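Local coordinates for protein RNA-dependent RNA Polymerase (Bombyx mori cytoplasmic polyhedrosis virus, PDB 6TZ0) that synthesises viral RNA, transcribing plus strands from the double-stranded genome and making complementary minus strands on packaged plus strands during genome replication, at residues 97-109 and 237-249. Numbering follows the deposited sequence.
Sequences QGHKYDYLVTFRA and CAKDSYIDEKLKI
In the N-terminal region of this reovirus-family polymerase, an extended loop carrying Tyr101, Tyr103 and Thr106 lies along one side of helix 242-248 and the turn before it. Ile243 CG2 lies 3.5 Å from the centroid of the Tyr103 ring, over one face, a CH-pi contact. The branch reaches the ring because CG2 is anti to the backbone N of Ile243. Leu247 CD1 packs on Tyr103 CE2 at 3.9 Å, and Asp244 OD1 lies at the ring edge. The Tyr101 ring passes Ser241 CB, and Tyr101 OH donates to Asp240 OD2 at 2.8 Å, on the syn side of the carboxylate. Lys100 CG and Val105 CG2 lie on opposite faces of the Tyr101 ring. Thr106 OG1 donates to Ala238 O at 3.1 Å, while Thr106 N gives a weak bond to Asp240 O. Ser241 precedes the helix, but its OG donates to Asp244 OD2 from above the carboxylate plane and makes no capping bond. The Leu247 side chain is about 4 Å from that of Arg485, a UTP-binding residue, though no UTP is bound here. Two hydrogen bonds and a weak third thus tie the loop to Ala238 and Asp240, while Tyr103 packs on the helix.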
loop_
_atom_site.group_PDB
_atom_site.type_symbol
_atom_site.label_atom_id
_atom_site.label_comp_id
_atom_site.label_asym_id
_atom_site.label_seq_id
_atom_site.Cartn_x
_atom_site.Cartn_y
_atom_site.Cartn_z
ATOM N N GLN A 97 -8.287 26.690 -6.574
ATOM C CA GLN A 97 -6.954 26.385 -6.075
ATOM C C GLN A 97 -6.813 26.591 -4.575
ATOM O O GLN A 97 -6.622 25.628 -3.827
ATOM C CB GLN A 97 -5.933 27.255 -6.791
ATOM C CG GLN A 97 -4.516 27.021 -6.368
ATOM C CD GLN A 97 -3.573 27.979 -7.034
ATOM O OE1 GLN A 97 -3.978 28.823 -7.824
ATOM N NE2 GLN A 97 -2.314 27.879 -6.694
ATOM N N GLY A 98 -6.911 27.832 -4.120
ATOM C CA GLY A 98 -6.936 28.049 -2.694
ATOM C C GLY A 98 -8.365 28.121 -2.215
ATOM O O GLY A 98 -8.984 29.187 -2.246
ATOM N N HIS A 99 -8.900 26.992 -1.768
ATOM C CA HIS A 99 -10.252 26.931 -1.249
ATOM C C HIS A 99 -10.185 26.543 0.218
ATOM O O HIS A 99 -9.420 25.652 0.600
ATOM C CB HIS A 99 -11.133 25.965 -2.058
ATOM C CG HIS A 99 -10.692 24.538 -2.016
ATOM N ND1 HIS A 99 -9.694 24.043 -2.825
ATOM C CD2 HIS A 99 -11.138 23.489 -1.287
ATOM C CE1 HIS A 99 -9.535 22.754 -2.584
ATOM N NE2 HIS A 99 -10.398 22.394 -1.653
ATOM N N LYS A 100 -10.974 27.245 1.032
ATOM C CA LYS A 100 -10.763 27.241 2.474
ATOM C C LYS A 100 -11.156 25.914 3.107
ATOM O O LYS A 100 -10.464 25.423 4.005
ATOM C CB LYS A 100 -11.537 28.396 3.107
ATOM C CG LYS A 100 -11.343 28.530 4.602
ATOM C CD LYS A 100 -12.050 29.754 5.147
ATOM C CE LYS A 100 -11.326 31.018 4.718
ATOM N NZ LYS A 100 -9.964 31.094 5.309
ATOM N N TYR A 101 -12.245 25.310 2.655
ATOM C CA TYR A 101 -12.814 24.155 3.330
ATOM C C TYR A 101 -12.607 22.904 2.492
ATOM O O TYR A 101 -12.870 22.909 1.287
ATOM C CB TYR A 101 -14.300 24.372 3.605
ATOM C CG TYR A 101 -14.546 25.575 4.472
ATOM C CD1 TYR A 101 -14.298 25.530 5.834
ATOM C CD2 TYR A 101 -15.014 26.760 3.925
ATOM C CE1 TYR A 101 -14.510 26.630 6.628
ATOM C CE2 TYR A 101 -15.228 27.864 4.709
ATOM C CZ TYR A 101 -14.976 27.793 6.061
ATOM O OH TYR A 101 -15.189 28.886 6.862
ATOM N N ASP A 102 -12.137 21.841 3.136
ATOM C CA ASP A 102 -12.044 20.530 2.519
ATOM C C ASP A 102 -13.026 19.545 3.121
ATOM O O ASP A 102 -13.070 18.389 2.691
ATOM C CB ASP A 102 -10.624 19.972 2.655
ATOM C CG ASP A 102 -9.618 20.738 1.837
ATOM O OD1 ASP A 102 -10.010 21.318 0.807
ATOM O OD2 ASP A 102 -8.432 20.753 2.213
ATOM N N TYR A 103 -13.803 19.964 4.114
ATOM C CA TYR A 103 -14.670 19.066 4.851
ATOM C C TYR A 103 -16.039 19.717 4.996
ATOM O O TYR A 103 -16.307 20.777 4.425
ATOM C CB TYR A 103 -14.029 18.695 6.196
ATOM C CG TYR A 103 -12.806 17.806 6.048
ATOM C CD1 TYR A 103 -12.931 16.430 5.979
ATOM C CD2 TYR A 103 -11.536 18.349 5.937
ATOM C CE1 TYR A 103 -11.835 15.619 5.829
ATOM C CE2 TYR A 103 -10.428 17.546 5.775
ATOM C CZ TYR A 103 -10.586 16.180 5.722
ATOM O OH TYR A 103 -9.495 15.363 5.570
ATOM N N LEU A 104 -16.915 19.071 5.760
ATOM C CA LEU A 104 -18.311 19.480 5.861
ATOM C C LEU A 104 -18.431 20.719 6.741
ATOM O O LEU A 104 -18.167 20.663 7.946
ATOM C CB LEU A 104 -19.142 18.317 6.404
ATOM C CG LEU A 104 -20.673 18.264 6.391
ATOM C CD1 LEU A 104 -21.252 18.840 7.640
ATOM C CD2 LEU A 104 -21.221 19.025 5.202
ATOM N N VAL A 105 -18.817 21.834 6.131
ATOM C CA VAL A 105 -19.104 23.069 6.853
ATOM C C VAL A 105 -20.430 22.898 7.589
ATOM O O VAL A 105 -21.297 22.133 7.162
ATOM C CB VAL A 105 -19.124 24.247 5.854
ATOM C CG1 VAL A 105 -19.307 25.598 6.523
ATOM C CG2 VAL A 105 -17.857 24.258 5.052
ATOM N N THR A 106 -20.576 23.565 8.732
ATOM C CA THR A 106 -21.805 23.489 9.513
ATOM C C THR A 106 -22.853 24.442 8.942
ATOM O O THR A 106 -22.596 25.641 8.801
ATOM C CB THR A 106 -21.513 23.818 10.973
ATOM O OG1 THR A 106 -20.526 22.910 11.469
ATOM C CG2 THR A 106 -22.760 23.676 11.808
ATOM N N PHE A 107 -24.026 23.904 8.614
ATOM C CA PHE A 107 -25.162 24.693 8.152
ATOM C C PHE A 107 -26.443 23.941 8.498
ATOM O O PHE A 107 -26.405 22.832 9.034
ATOM C CB PHE A 107 -25.052 25.015 6.652
ATOM C CG PHE A 107 -24.875 23.808 5.769
ATOM C CD1 PHE A 107 -25.962 23.138 5.251
ATOM C CD2 PHE A 107 -23.611 23.364 5.438
ATOM C CE1 PHE A 107 -25.792 22.039 4.443
ATOM C CE2 PHE A 107 -23.436 22.261 4.634
ATOM C CZ PHE A 107 -24.530 21.600 4.139
ATOM N N ARG A 108 -27.582 24.558 8.204
ATOM C CA ARG A 108 -28.873 23.941 8.478
ATOM C C ARG A 108 -29.174 22.875 7.432
ATOM O O ARG A 108 -28.974 23.091 6.237
ATOM C CB ARG A 108 -29.973 25.002 8.503
ATOM C CG ARG A 108 -31.348 24.473 8.864
ATOM C CD ARG A 108 -32.370 25.583 8.961
ATOM N NE ARG A 108 -32.560 26.268 7.689
ATOM C CZ ARG A 108 -33.401 25.873 6.740
ATOM N NH1 ARG A 108 -34.150 24.795 6.913
ATOM N NH2 ARG A 108 -33.494 26.564 5.618
ATOM N N ALA A 109 -29.660 21.719 7.894
ATOM C CA ALA A 109 -29.716 20.521 7.058
ATOM C C ALA A 109 -30.727 20.637 5.922
ATOM O O ALA A 109 -30.593 19.944 4.907
ATOM C CB ALA A 109 -30.038 19.304 7.921
ATOM N N CYS A 237 -14.811 23.905 18.013
ATOM C CA CYS A 237 -14.211 23.589 16.723
ATOM C C CYS A 237 -15.272 23.404 15.650
ATOM O O CYS A 237 -15.019 23.682 14.474
ATOM C CB CYS A 237 -13.339 22.343 16.834
ATOM S SG CYS A 237 -11.890 22.564 17.876
ATOM N N ALA A 238 -16.463 22.962 16.036
ATOM C CA ALA A 238 -17.567 22.808 15.098
ATOM C C ALA A 238 -18.318 24.099 14.821
ATOM O O ALA A 238 -19.278 24.068 14.045
ATOM C CB ALA A 238 -18.555 21.779 15.620
ATOM N N LYS A 239 -17.928 25.205 15.461
ATOM C CA LYS A 239 -18.578 26.499 15.243
ATOM C C LYS A 239 -18.529 26.949 13.780
ATOM O O LYS A 239 -19.486 27.547 13.280
ATOM C CB LYS A 239 -17.929 27.538 16.153
ATOM C CG LYS A 239 -18.584 28.885 16.167
ATOM C CD LYS A 239 -17.854 29.817 17.110
ATOM C CE LYS A 239 -18.121 29.428 18.548
ATOM N NZ LYS A 239 -17.529 30.396 19.506
ATOM N N ASP A 240 -17.434 26.673 13.073
ATOM C CA ASP A 240 -17.359 26.975 11.645
ATOM C C ASP A 240 -17.217 25.718 10.799
ATOM O O ASP A 240 -18.057 25.457 9.935
ATOM C CB ASP A 240 -16.186 27.930 11.382
ATOM C CG ASP A 240 -16.179 28.503 9.971
ATOM O OD1 ASP A 240 -17.110 28.254 9.180
ATOM O OD2 ASP A 240 -15.210 29.213 9.643
ATOM N N SER A 241 -16.170 24.935 11.017
ATOM C CA SER A 241 -15.951 23.701 10.278
ATOM C C SER A 241 -15.183 22.779 11.201
ATOM O O SER A 241 -14.072 23.110 11.616
ATOM C CB SER A 241 -15.181 23.947 8.987
ATOM O OG SER A 241 -14.964 22.732 8.294
ATOM N N TYR A 242 -15.781 21.634 11.519
ATOM C CA TYR A 242 -15.316 20.835 12.646
ATOM C C TYR A 242 -14.003 20.128 12.337
ATOM O O TYR A 242 -13.048 20.212 13.120
ATOM C CB TYR A 242 -16.424 19.858 13.031
ATOM C CG TYR A 242 -16.134 18.923 14.167
ATOM C CD1 TYR A 242 -15.813 19.408 15.423
ATOM C CD2 TYR A 242 -16.303 17.559 14.015
ATOM C CE1 TYR A 242 -15.579 18.554 16.474
ATOM C CE2 TYR A 242 -16.082 16.696 15.061
ATOM C CZ TYR A 242 -15.725 17.200 16.289
ATOM O OH TYR A 242 -15.502 16.345 17.336
ATOM N N ILE A 243 -13.918 19.480 11.175
ATOM C CA ILE A 243 -12.739 18.692 10.838
ATOM C C ILE A 243 -11.553 19.598 10.521
ATOM O O ILE A 243 -10.413 19.299 10.898
ATOM C CB ILE A 243 -13.065 17.745 9.673
ATOM C CG1 ILE A 243 -14.290 16.894 10.004
ATOM C CG2 ILE A 243 -11.910 16.846 9.385
ATOM C CD1 ILE A 243 -14.124 16.011 11.205
ATOM N N ASP A 244 -11.804 20.730 9.860
ATOM C CA ASP A 244 -10.733 21.663 9.521
ATOM C C ASP A 244 -10.121 22.287 10.765
ATOM O O ASP A 244 -8.893 22.402 10.872
ATOM C CB ASP A 244 -11.261 22.756 8.599
ATOM C CG ASP A 244 -11.563 22.248 7.216
ATOM O OD1 ASP A 244 -10.876 21.316 6.763
ATOM O OD2 ASP A 244 -12.491 22.779 6.580
ATOM N N GLU A 245 -10.959 22.669 11.727
ATOM C CA GLU A 245 -10.434 23.253 12.952
ATOM C C GLU A 245 -9.769 22.208 13.832
ATOM O O GLU A 245 -8.812 22.525 14.536
ATOM C CB GLU A 245 -11.536 23.980 13.712
ATOM C CG GLU A 245 -11.963 25.262 13.041
ATOM C CD GLU A 245 -10.867 26.306 13.050
ATOM O OE1 GLU A 245 -10.102 26.359 14.036
ATOM O OE2 GLU A 245 -10.759 27.066 12.066
ATOM N N LYS A 246 -10.248 20.960 13.802
ATOM C CA LYS A 246 -9.548 19.886 14.505
ATOM C C LYS A 246 -8.161 19.644 13.926
ATOM O O LYS A 246 -7.187 19.501 14.672
ATOM C CB LYS A 246 -10.367 18.603 14.448
ATOM C CG LYS A 246 -11.477 18.503 15.456
ATOM C CD LYS A 246 -12.473 17.487 14.973
ATOM C CE LYS A 246 -11.906 16.105 14.915
ATOM N NZ LYS A 246 -12.941 15.195 14.377
ATOM N N LEU A 247 -8.049 19.608 12.598
ATOM C CA LEU A 247 -6.753 19.410 11.965
ATOM C C LEU A 247 -5.836 20.615 12.110
ATOM O O LEU A 247 -4.617 20.457 12.007
ATOM C CB LEU A 247 -6.932 19.091 10.484
ATOM C CG LEU A 247 -7.548 17.742 10.138
ATOM C CD1 LEU A 247 -7.791 17.653 8.648
ATOM C CD2 LEU A 247 -6.639 16.630 10.603
ATOM N N LYS A 248 -6.377 21.811 12.340
ATOM C CA LYS A 248 -5.499 22.972 12.387
ATOM C C LYS A 248 -4.790 23.116 13.735
ATOM O O LYS A 248 -3.670 23.635 13.783
ATOM C CB LYS A 248 -6.287 24.238 12.046
ATOM C CG LYS A 248 -5.414 25.433 11.723
ATOM C CD LYS A 248 -6.221 26.610 11.234
ATOM C CE LYS A 248 -6.562 27.551 12.367
ATOM N NZ LYS A 248 -7.754 27.127 13.146
ATOM N N ILE A 249 -5.390 22.653 14.831
ATOM C CA ILE A 249 -4.765 22.813 16.144
ATOM C C ILE A 249 -4.441 21.459 16.760
ATOM O O ILE A 249 -4.346 21.325 17.983
ATOM C CB ILE A 249 -5.645 23.674 17.077
ATOM C CG1 ILE A 249 -7.100 23.195 17.134
ATOM C CG2 ILE A 249 -5.623 25.114 16.630
ATOM C CD1 ILE A 249 -7.476 22.234 18.237
#